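PDB 3BJ6: transcriptional regulator, MarR family from Silicibacter pomeroyi DSS-3, which probably acts as a DNA-binding transcription factor of the winged helix-turn-helix MarR family and forms a dimer of two identical subunits. Local coordinates for residues A27-E30 with R31-R35; L75-V78 with Q79-G82. All coordinates share one frame; numbering follows the deposited sequence.

Contact 1. Residues A27-E30 with R31-R35; sequences AAVE and RGTLR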
# COMPACT_ATOMS: atom_id res chain seq x y z
N ALA A 27 6.63 -0.29 -9.03
CA ALA A 27 7.69 0.20 -9.91
C ALA A 27 8.89 -0.79 -10.03
O ALA A 27 9.38 -0.98 -11.13
CB ALA A 27 8.16 1.62 -9.48
N ALA A 28 9.35 -1.38 -8.93
CA ALA A 28 10.42 -2.38 -8.96
C ALA A 28 10.00 -3.64 -9.72
O ALA A 28 10.75 -4.15 -10.56
CB ALA A 28 10.83 -2.79 -7.54
N VAL A 29 8.80 -4.13 -9.43
CA VAL A 29 8.27 -5.31 -10.11
C VAL A 29 8.23 -5.07 -11.64
O VAL A 29 8.67 -5.92 -12.41
CB VAL A 29 6.89 -5.71 -9.55
CG1 VAL A 29 6.20 -6.72 -10.46
CG2 VAL A 29 7.08 -6.29 -8.14
N GLU A 30 7.74 -3.90 -12.04
CA GLU A 30 7.63 -3.54 -13.47
C GLU A 30 8.96 -3.60 -14.22
O GLU A 30 9.02 -3.98 -15.39
CB GLU A 30 7.00 -2.15 -13.63
CG GLU A 30 6.97 -1.71 -15.11
CD GLU A 30 6.27 -0.38 -15.30
OE1 GLU A 30 5.03 -0.40 -15.25
OE2 GLU A 30 6.97 0.64 -15.55
N ARG A 31 10.04 -3.21 -13.55
CA ARG A 31 11.37 -3.35 -14.13
C ARG A 31 11.68 -4.79 -14.52
O ARG A 31 12.20 -5.06 -15.60
CB ARG A 31 12.45 -2.78 -13.20
CG ARG A 31 12.51 -1.25 -13.21
CD ARG A 31 13.24 -0.73 -14.47
NE ARG A 31 12.37 -0.67 -15.64
CZ ARG A 31 12.76 -0.57 -16.91
NH1 ARG A 31 14.03 -0.57 -17.26
NH2 ARG A 31 11.84 -0.52 -17.85
N GLY A 32 11.33 -5.72 -13.63
CA GLY A 32 11.51 -7.15 -13.90
C GLY A 32 10.56 -7.68 -14.95
O GLY A 32 10.95 -8.45 -15.84
N THR A 33 9.29 -7.27 -14.89
CA THR A 33 8.32 -7.80 -15.84
C THR A 33 8.60 -7.32 -17.27
O THR A 33 8.41 -8.09 -18.22
CB THR A 33 6.87 -7.48 -15.46
OG1 THR A 33 6.59 -6.06 -15.58
CG2 THR A 33 6.56 -7.98 -14.07
N LEU A 34 9.02 -6.06 -17.44
CA LEU A 34 9.22 -5.56 -18.80
C LEU A 34 10.42 -6.26 -19.50
O LEU A 34 10.48 -6.36 -20.73
CB LEU A 34 9.42 -4.03 -18.82
CG LEU A 34 8.18 -3.18 -18.48
CD1 LEU A 34 8.59 -1.67 -18.40
CD2 LEU A 34 7.04 -3.37 -19.45
N ARG A 35 11.38 -6.73 -18.71
CA ARG A 35 12.48 -7.55 -19.27
C ARG A 35 11.96 -8.81 -19.94
O ARG A 35 12.55 -9.29 -20.91
CB ARG A 35 13.49 -7.91 -18.18
CG ARG A 35 14.64 -6.91 -18.13
CD ARG A 35 15.66 -7.24 -17.05
NE ARG A 35 16.77 -8.12 -17.47
CZ ARG A 35 17.93 -7.71 -17.96
NH1 ARG A 35 18.17 -6.41 -18.18
NH2 ARG A 35 18.87 -8.60 -18.23
O HOH W 1 9.47 0.90 -15.55
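Val-29 and Glu-30 pair with Thr-33 and Leu-34 through regular i to i+4 helix bonds: Thr-33 N to Val-29 O and Leu-34 N to Glu-30 O, each 2.9 Å. This is the C-terminal part of helix 18-35 in a MarR-type winged helix-turn-helix protein. The two residues before make weaker bonds. Arg-31 N shares itself weakly between Ala-27 O and Ala-28 O, and Gly-32 N reaches Ala-28 O at a weak 3.5 Å.

The side chains form two pairs. On one side Val-29 CG1 meets Thr-33 CG2 at 3.8 Å, the two side chains crossing at a slant. Val-29 has CG1 anti to its backbone N (chi1 167°), which turns this methyl down the helix toward Thr-33. Both residues also pack on Arg-43 of helix 40-51. Val-29 further touches Glu-115, and Thr-33 touches Ile-111, both of helix 102-123. In the other pair, Glu-30 and Leu-34 run alongside each other and point the same way. Leu-34 CD1 lies 3.7 Å from Glu-30 CG, alongside the stem that carries the carboxylate. A water donates to Glu-30 OE2 at 2.5 Å and weakly accepts from Arg-31 NE. This bridge is doubtful on the arginine side, where the chain has a second conformer.

Ala-27 and Ala-28 pack on Ala-149 and Phe-145 of the second subunit, respectively. Arg-31 CB rests 3.4 Å from Ala-28 O, and Arg-31 also packs on Ala-152 of the second subunit.

Thr-33 is the buried member of the group. Its chi1 of 68° sets OG1 between the backbone N and the carbonyl carbon. There the hydroxyl hydrogen-bonds to Val-38 O, beyond the helix, while Thr-33 OG1 also stands 3.2 Å from Glu-30 O.

Contact 2. Residues L75-V78 with Q79-G82; sequences LQEV and QRAG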
# COMPACT_ATOMS: atom_id res chain seq x y z
N LEU A 75 -6.74 -10.06 -19.35
CA LEU A 75 -6.87 -11.36 -20.01
C LEU A 75 -6.75 -11.23 -21.53
O LEU A 75 -6.13 -12.06 -22.18
CB LEU A 75 -8.22 -12.05 -19.68
CG LEU A 75 -8.33 -12.62 -18.28
CD1 LEU A 75 -9.74 -13.15 -18.03
CD2 LEU A 75 -7.30 -13.74 -18.02
N GLN A 76 -7.36 -10.21 -22.10
CA GLN A 76 -7.25 -9.99 -23.55
C GLN A 76 -5.82 -9.69 -23.99
O GLN A 76 -5.36 -10.20 -24.98
CB GLN A 76 -8.21 -8.88 -23.98
CG GLN A 76 -9.70 -9.35 -23.80
CD GLN A 76 -10.68 -8.24 -24.11
OE1 GLN A 76 -11.05 -8.03 -25.26
NE2 GLN A 76 -11.12 -7.53 -23.08
N GLU A 77 -5.11 -8.88 -23.23
CA GLU A 77 -3.73 -8.56 -23.55
C GLU A 77 -2.85 -9.80 -23.55
O GLU A 77 -2.07 -10.02 -24.49
CB GLU A 77 -3.20 -7.53 -22.55
CG GLU A 77 -3.85 -6.15 -22.63
CD GLU A 77 -3.42 -5.22 -21.49
OE1 GLU A 77 -2.64 -5.64 -20.59
OE2 GLU A 77 -3.87 -4.04 -21.46
N VAL A 78 -2.97 -10.63 -22.51
CA VAL A 78 -2.10 -11.82 -22.44
C VAL A 78 -2.51 -12.90 -23.45
O VAL A 78 -1.67 -13.64 -23.94
CB VAL A 78 -1.91 -12.39 -21.00
CG1 VAL A 78 -1.20 -11.32 -20.11
CG2 VAL A 78 -3.23 -12.81 -20.36
N GLN A 79 -3.79 -12.96 -23.79
CA GLN A 79 -4.23 -13.92 -24.77
C GLN A 79 -3.76 -13.53 -26.16
O GLN A 79 -3.28 -14.36 -26.92
CB GLN A 79 -5.74 -14.06 -24.73
CG GLN A 79 -6.25 -15.21 -25.57
CD GLN A 79 -7.77 -15.36 -25.45
OE1 GLN A 79 -8.30 -16.44 -25.63
NE2 GLN A 79 -8.47 -14.24 -25.17
N ARG A 80 -3.90 -12.25 -26.48
CA ARG A 80 -3.41 -11.69 -27.72
C ARG A 80 -1.90 -11.91 -27.83
O ARG A 80 -1.38 -12.13 -28.93
CB ARG A 80 -3.74 -10.18 -27.73
CG ARG A 80 -3.37 -9.46 -29.01
CD ARG A 80 -3.83 -7.97 -29.06
NE ARG A 80 -4.98 -7.65 -28.21
CZ ARG A 80 -4.97 -6.73 -27.23
NH1 ARG A 80 -3.83 -6.06 -26.97
NH2 ARG A 80 -6.07 -6.49 -26.50
N ALA A 81 -1.18 -11.86 -26.72
CA ALA A 81 0.28 -12.07 -26.73
C ALA A 81 0.65 -13.56 -26.77
O ALA A 81 1.83 -13.92 -26.83
CB ALA A 81 0.97 -11.36 -25.55
N GLY A 82 -0.36 -14.43 -26.76
CA GLY A 82 -0.13 -15.87 -26.84
C GLY A 82 0.37 -16.50 -25.53
O GLY A 82 1.04 -17.55 -25.55
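Arg-80 lies back over the turn that begins at Gln-76. Its CB is 3.2 Å from Gln-76 O, and CG is anti to the backbone N (chi1 -176°). The chain then bends at chi3, which brings the guanidinium back along the helix. One face of that group looks onto Gln-76 O, 3.8 Å from its plane and offset toward the rim. Gln-76 O is already taken by Arg-80 N at 2.9 Å in a nearly straight bond. Gln-79 N binds Leu-75 O, and Ala-81 N binds Glu-77 O, both at 3.0 Å. Arg-80 and Glu-77 carry opposite charges but stay apart, with 5.9 Å between NH1 of Arg-80 and OE2 of Glu-77. The carboxylate of Glu-77 instead bonds through OE1 to Gln-42. On the buried side Leu-75 and Val-78 pack on Ile-45 of helix 40-51 and on Ile-84 of strand 84-87. Gly-82 O is bonded to Thr-101 OG1. Gly-82 is the first residue to leave the helical backbone. Its positive phi and two bonds back into the last turn, one of them Gly-82 N to Gln-79 O at 2.9 Å, make a Schellman motif, closing what is probably the recognition helix of the winged helix-turn-helix.

Overall arrangement
Both contacts are local, each lying along one helix, and they follow in series without nesting or crossing. After helix 5-16, contact 1 lies near the C-terminal end of helix 18-35. The chain then runs through helix 40-51, strand 55-56 and helix 57-64 before contact 2 finishes helix 68-80 and turns toward strand 84-87. Neither closes a loop. Their centres are about 18 Å apart and their nearest atoms about 10 Å, so they do not touch. Helix 40-51 is the common neighbour, packing against side chains of both. Contact 1 joins it to helix 102-123 and the second subunit, whereas contact 2 joins it to helix 57-64 and strand 84-87, an outer strand of the small antiparallel sheet.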